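Local coordinates for protein separin (Saccharomyces cerevisiae, PDB 5U1T) that cleaves the cohesin subunit MCD1/SCC1 as a caspase-like cysteine protease at the onset of anaphase, triggering chromosome segregation, at residues 1141-1146 with 1160-1165; 1136-1141 with 1361-1366. One frame throughout, in Å; residues are numbered along the deposited sequence.

Contact 1 of 2, residues 1141-1146 with 1160-1165; sequences PITGNL and HLRLPL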
loop_
_atom_site.group_PDB
_atom_site.type_symbol
_atom_site.label_atom_id
_atom_site.label_comp_id
_atom_site.label_asym_id
_atom_site.label_seq_id
_atom_site.Cartn_x
_atom_site.Cartn_y
_atom_site.Cartn_z
ATOM N N PRO A 1141 -22.219 26.189 -21.282
ATOM C CA PRO A 1141 -20.786 26.243 -20.963
ATOM C C PRO A 1141 -19.947 26.433 -22.242
ATOM O O PRO A 1141 -19.079 27.319 -22.329
ATOM C CB PRO A 1141 -20.521 24.875 -20.306
ATOM C CG PRO A 1141 -21.619 23.962 -20.837
ATOM C CD PRO A 1141 -22.818 24.862 -21.019
ATOM N N ILE A 1142 -20.246 25.604 -23.239
ATOM C CA ILE A 1142 -19.606 25.672 -24.544
ATOM C C ILE A 1142 -19.743 27.050 -25.192
ATOM O O ILE A 1142 -18.746 27.643 -25.592
ATOM C CB ILE A 1142 -20.197 24.594 -25.506
ATOM C CG1 ILE A 1142 -20.130 23.203 -24.855
ATOM C CG2 ILE A 1142 -19.489 24.620 -26.874
ATOM C CD1 ILE A 1142 -21.421 22.410 -24.953
ATOM N N THR A 1143 -20.964 27.568 -25.302
ATOM C CA THR A 1143 -21.160 28.780 -26.106
ATOM C C THR A 1143 -21.269 30.063 -25.308
ATOM O O THR A 1143 -21.065 31.145 -25.850
ATOM C CB THR A 1143 -22.419 28.692 -26.950
ATOM O OG1 THR A 1143 -23.552 28.528 -26.084
ATOM C CG2 THR A 1143 -22.333 27.531 -27.911
ATOM N N GLY A 1144 -21.627 29.940 -24.030
ATOM C CA GLY A 1144 -21.896 31.100 -23.196
ATOM C C GLY A 1144 -23.323 31.598 -23.338
ATOM O O GLY A 1144 -23.695 32.600 -22.728
ATOM N N ASN A 1145 -24.118 30.899 -24.147
ATOM C CA ASN A 1145 -25.502 31.296 -24.396
ATOM C C ASN A 1145 -26.384 31.124 -23.171
ATOM O O ASN A 1145 -26.201 30.181 -22.405
ATOM C CB ASN A 1145 -26.124 30.480 -25.551
ATOM C CG ASN A 1145 -25.459 30.730 -26.893
ATOM O OD1 ASN A 1145 -24.934 31.808 -27.152
ATOM N ND2 ASN A 1145 -25.483 29.721 -27.753
ATOM N N LEU A 1146 -27.363 32.010 -23.005
ATOM C CA LEU A 1146 -28.477 31.715 -22.111
ATOM C C LEU A 1146 -29.418 30.766 -22.840
ATOM O O LEU A 1146 -29.517 30.787 -24.066
ATOM C CB LEU A 1146 -29.207 32.980 -21.679
ATOM C CG LEU A 1146 -30.218 32.832 -20.540
ATOM C CD1 LEU A 1146 -29.519 32.570 -19.219
ATOM C CD2 LEU A 1146 -31.074 34.082 -20.451
ATOM N N HIS A 1160 -38.018 26.119 -27.328
ATOM C CA HIS A 1160 -36.724 26.323 -26.696
ATOM C C HIS A 1160 -36.025 27.426 -27.451
ATOM O O HIS A 1160 -36.236 27.537 -28.639
ATOM C CB HIS A 1160 -35.926 25.016 -26.727
ATOM C CG HIS A 1160 -34.442 25.196 -26.650
ATOM N ND1 HIS A 1160 -33.782 25.480 -25.475
ATOM C CD2 HIS A 1160 -33.485 25.117 -27.605
ATOM C CE1 HIS A 1160 -32.486 25.576 -25.710
ATOM N NE2 HIS A 1160 -32.278 25.359 -26.994
ATOM N N LEU A 1161 -35.227 28.266 -26.804
ATOM C CA LEU A 1161 -34.451 29.208 -27.602
ATOM C C LEU A 1161 -33.091 29.579 -27.023
ATOM O O LEU A 1161 -32.907 29.569 -25.819
ATOM C CB LEU A 1161 -35.275 30.475 -27.874
ATOM C CG LEU A 1161 -36.092 31.206 -26.823
ATOM C CD1 LEU A 1161 -35.140 31.780 -25.803
ATOM C CD2 LEU A 1161 -36.912 32.302 -27.474
ATOM N N ARG A 1162 -32.132 29.895 -27.891
ATOM C CA ARG A 1162 -30.760 30.152 -27.451
ATOM C C ARG A 1162 -30.447 31.628 -27.556
ATOM O O ARG A 1162 -30.557 32.221 -28.621
ATOM C CB ARG A 1162 -29.757 29.333 -28.272
ATOM C CG ARG A 1162 -30.055 27.857 -28.276
ATOM C CD ARG A 1162 -28.951 27.053 -28.939
ATOM N NE ARG A 1162 -28.506 25.955 -28.075
ATOM C CZ ARG A 1162 -27.372 25.987 -27.374
ATOM N NH1 ARG A 1162 -26.581 27.061 -27.463
ATOM N NH2 ARG A 1162 -27.026 24.954 -26.583
ATOM N N LEU A 1163 -30.061 32.225 -26.435
ATOM C CA LEU A 1163 -29.784 33.659 -26.378
ATOM C C LEU A 1163 -28.293 33.896 -26.219
ATOM O O LEU A 1163 -27.698 33.442 -25.248
ATOM C CB LEU A 1163 -30.553 34.306 -25.227
ATOM C CG LEU A 1163 -32.026 33.894 -25.127
ATOM C CD1 LEU A 1163 -32.661 34.406 -23.855
ATOM C CD2 LEU A 1163 -32.774 34.401 -26.336
ATOM N N PRO A 1164 -27.684 34.589 -27.179
ATOM C CA PRO A 1164 -26.236 34.805 -27.270
ATOM C C PRO A 1164 -25.612 35.734 -26.212
ATOM O O PRO A 1164 -24.512 35.413 -25.701
ATOM C CB PRO A 1164 -26.073 35.421 -28.658
ATOM C CG PRO A 1164 -27.251 34.944 -29.413
ATOM C CD PRO A 1164 -28.369 34.930 -28.434
ATOM N N LEU A 1165 -26.277 36.850 -25.903
ATOM C CA LEU A 1165 -25.785 37.844 -24.922
ATOM C C LEU A 1165 -24.654 38.708 -25.505
ATOM O O LEU A 1165 -24.911 39.757 -26.124
ATOM C CB LEU A 1165 -25.308 37.178 -23.605
ATOM C CG LEU A 1165 -26.092 36.019 -22.954
ATOM C CD1 LEU A 1165 -25.659 35.789 -21.518
ATOM C CD2 LEU A 1165 -27.601 36.210 -23.028
#

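Contact 2 of 2, residues 1136-1141 with 1361-1366; sequences TIDFCP and VVSSSC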
loop_
_atom_site.group_PDB
_atom_site.type_symbol
_atom_site.label_atom_id
_atom_site.label_comp_id
_atom_site.label_asym_id
_atom_site.label_seq_id
_atom_site.Cartn_x
_atom_site.Cartn_y
_atom_site.Cartn_z
ATOM N N THR A 1136 -37.365 26.360 -18.283
ATOM C CA THR A 1136 -36.013 26.124 -17.786
ATOM C C THR A 1136 -35.146 27.344 -18.106
ATOM O O THR A 1136 -35.382 28.059 -19.094
ATOM C CB THR A 1136 -35.394 24.824 -18.365
ATOM O OG1 THR A 1136 -35.282 24.932 -19.783
ATOM C CG2 THR A 1136 -36.291 23.636 -18.079
ATOM N N ILE A 1137 -34.201 27.610 -17.214
ATOM C CA ILE A 1137 -33.211 28.672 -17.359
ATOM C C ILE A 1137 -31.838 28.044 -17.108
ATOM O O ILE A 1137 -31.529 27.538 -16.007
ATOM C CB ILE A 1137 -33.444 29.851 -16.384
ATOM C CG1 ILE A 1137 -34.882 30.352 -16.472
ATOM C CG2 ILE A 1137 -32.447 30.977 -16.632
ATOM C CD1 ILE A 1137 -35.146 31.571 -15.627
ATOM N N ASP A 1138 -31.018 28.048 -18.142
ATOM C CA ASP A 1138 -29.788 27.290 -18.094
ATOM C C ASP A 1138 -28.701 28.095 -18.765
ATOM O O ASP A 1138 -28.969 29.109 -19.416
ATOM C CB ASP A 1138 -29.963 25.926 -18.763
ATOM C CG ASP A 1138 -29.297 24.812 -17.990
ATOM O OD1 ASP A 1138 -28.111 24.989 -17.573
ATOM O OD2 ASP A 1138 -29.971 23.763 -17.776
ATOM N N PHE A 1139 -27.466 27.657 -18.579
ATOM C CA PHE A 1139 -26.361 28.363 -19.178
ATOM C C PHE A 1139 -25.548 27.394 -20.001
ATOM O O PHE A 1139 -25.331 26.255 -19.581
ATOM C CB PHE A 1139 -25.525 29.025 -18.107
ATOM C CG PHE A 1139 -24.252 29.601 -18.615
ATOM C CD1 PHE A 1139 -24.265 30.611 -19.560
ATOM C CD2 PHE A 1139 -23.034 29.147 -18.133
ATOM C CE1 PHE A 1139 -23.089 31.157 -20.016
ATOM C CE2 PHE A 1139 -21.855 29.691 -18.586
ATOM C CZ PHE A 1139 -21.882 30.696 -19.525
ATOM N N CYS A 1140 -25.135 27.827 -21.188
ATOM C CA CYS A 1140 -24.369 26.961 -22.076
ATOM C C CYS A 1140 -22.884 27.192 -21.870
ATOM O O CYS A 1140 -22.350 28.254 -22.210
ATOM C CB CYS A 1140 -24.742 27.190 -23.537
ATOM S SG CYS A 1140 -23.943 26.043 -24.693
ATOM N N PRO A 1141 -22.219 26.189 -21.282
ATOM C CA PRO A 1141 -20.786 26.243 -20.963
ATOM C C PRO A 1141 -19.947 26.433 -22.242
ATOM O O PRO A 1141 -19.079 27.319 -22.329
ATOM C CB PRO A 1141 -20.521 24.875 -20.306
ATOM C CG PRO A 1141 -21.619 23.962 -20.837
ATOM C CD PRO A 1141 -22.818 24.862 -21.019
ATOM N N VAL A 1361 -37.752 25.844 -13.777
ATOM C CA VAL A 1361 -36.699 24.871 -13.563
ATOM C C VAL A 1361 -35.363 25.593 -13.639
ATOM O O VAL A 1361 -34.884 25.898 -14.730
ATOM C CB VAL A 1361 -36.750 23.758 -14.591
ATOM C CG1 VAL A 1361 -35.627 22.755 -14.347
ATOM C CG2 VAL A 1361 -38.104 23.098 -14.562
ATOM N N VAL A 1362 -34.782 25.885 -12.482
ATOM C CA VAL A 1362 -33.565 26.685 -12.425
ATOM C C VAL A 1362 -32.319 25.821 -12.182
ATOM O O VAL A 1362 -32.206 25.137 -11.159
ATOM C CB VAL A 1362 -33.675 27.768 -11.332
ATOM C CG1 VAL A 1362 -32.410 28.613 -11.284
ATOM C CG2 VAL A 1362 -34.912 28.650 -11.597
ATOM N N SER A 1363 -31.400 25.839 -13.142
ATOM C CA SER A 1363 -30.172 25.055 -13.034
ATOM C C SER A 1363 -29.316 25.615 -11.908
ATOM O O SER A 1363 -29.416 26.798 -11.588
ATOM C CB SER A 1363 -29.395 25.069 -14.351
ATOM O OG SER A 1363 -28.714 26.304 -14.530
ATOM N N SER A 1364 -28.483 24.771 -11.308
ATOM C CA SER A 1364 -27.627 25.211 -10.213
ATOM C C SER A 1364 -26.761 26.418 -10.618
ATOM O O SER A 1364 -26.516 27.314 -9.806
ATOM C CB SER A 1364 -26.745 24.042 -9.706
ATOM O OG SER A 1364 -25.762 23.612 -10.646
ATOM N N SER A 1365 -26.321 26.467 -11.873
ATOM C CA SER A 1365 -25.498 27.585 -12.301
ATOM C C SER A 1365 -26.287 28.893 -12.311
ATOM O O SER A 1365 -25.697 29.970 -12.185
ATOM C CB SER A 1365 -24.899 27.333 -13.679
ATOM O OG SER A 1365 -25.883 27.414 -14.685
ATOM N N CYS A 1366 -27.612 28.807 -12.439
ATOM C CA CYS A 1366 -28.434 30.008 -12.516
ATOM C C CYS A 1366 -29.172 30.342 -11.221
ATOM O O CYS A 1366 -29.846 31.360 -11.135
ATOM C CB CYS A 1366 -29.457 29.872 -13.649
ATOM S SG CYS A 1366 -28.757 29.767 -15.311
#

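Contact 1 of 2, residues 1141-1146 with 1160-1165
L1146 and L1163 form an antiparallel hydrogen-bonded pair of a beta meander, at the point where one strand begins and its neighbour ends. L1163 N donates to L1146 O over 2.8 Å in an almost straight bond, 171° at the hydrogen. The return bond, from L1146 N to L1163 O, is 2.7 Å long and more bent, at 135°. Both side chains leave the sheet on the same face and run side by side, with CD2 of L1146 3.8 Å from CD1 of L1163; F1238 also packs on L1146.

The meander consists of the strands 1132-1139, 1146-1152 and 1157-1163, which follow one another antiparallel within a larger mixed sheet. Beyond its last strand the L1165 side chain reaches back to the loop, its CD2 3.9 Å from CB of L1146 and its CD1 near G1144 O. N1145 lies against the same turn, with OD1 3.3 Å from CA of P1164.

R1162 leaves on the face opposite L1163. A bend at chi3 swings NH1 toward the loop, where T1143 OG1 and N1145 ND2 both lie at the edge of the guanidinium, near its plane. The N1145 amide is turned 74° from that plane; because ND2 and NH1 are both donors, this close approach is doubtful in detail, and the place of T1143 OG1 is also less sure. On helix 1036-1054, S1047 accepts a weak bond from R1162 NH2.

Contact 2 of 2, residues 1136-1141 with 1361-1366
I1137 N donates to V1361 O over 3.1 Å across a parallel strand pair, in which 1132-1139 and 1353-1362 lie side by side in the mixed sheet although more than 200 residues separate them. The next bond along the pair is weaker: S1363 N reaches I1137 O at 3.3 Å, well aligned at 169°. Past the strand end the serine hydroxyl takes over. S1363 OG lies 3.4 Å from both I1137 O and D1138 OD1, and is also bonded to S1365 OG; its one proton could serve any of the three, weakly in the case of the first two, and which one is not settled. The OG stands between its own backbone N and carbonyl carbon (chi1 77°), a rotation that brings it up beside the neighbouring strand. D1138 OD1 meanwhile accepts the backbone N of F1139 at 2.9 Å through its anti lone pair, while OD2 makes a long, weak ion pair with R1077. With an alanine here, F1139 N and R1077 would probably each lose a carboxylate partner, and the S1363 hydroxyl one of its possible acceptors.

Apolar contacts flank this polar seam. T1136 and V1361 point the same way, CG2 of the threonine 3.5 Å from CB of the valine, and Y1388 of helix 1388-1397 touches both. F1139 directs its CB at the turn 1363-1366, but CG anti to the backbone N (chi1 171°) carries the ring away to stack on F1180. C1366 SG packs between, 4.1 Å from CG2 of I1137 and 4.3 Å from CB of F1139.

Contacts 1 and 2 illustrate how one sheet can gather chain segments both near and far in sequence. Their centres lie about 10 Å apart, and they share P1141, where strand 1132-1139 has given way to the loop leading into strand 1146-1152. Along the chain, 1136-1141 comes first, then both segments of contact 1, and 1361-1366 last, so the second and third strands of the meander lie within the long connection that contact 2 spans. The two also touch directly: C1140 N and N1145 O, 2.9 Å apart, probably form a hydrogen bond, and the F1139 ring packs on the loop. Strand 1132-1139 thus joins the meander to strand 1353-1362, away from the probable active-site cysteine.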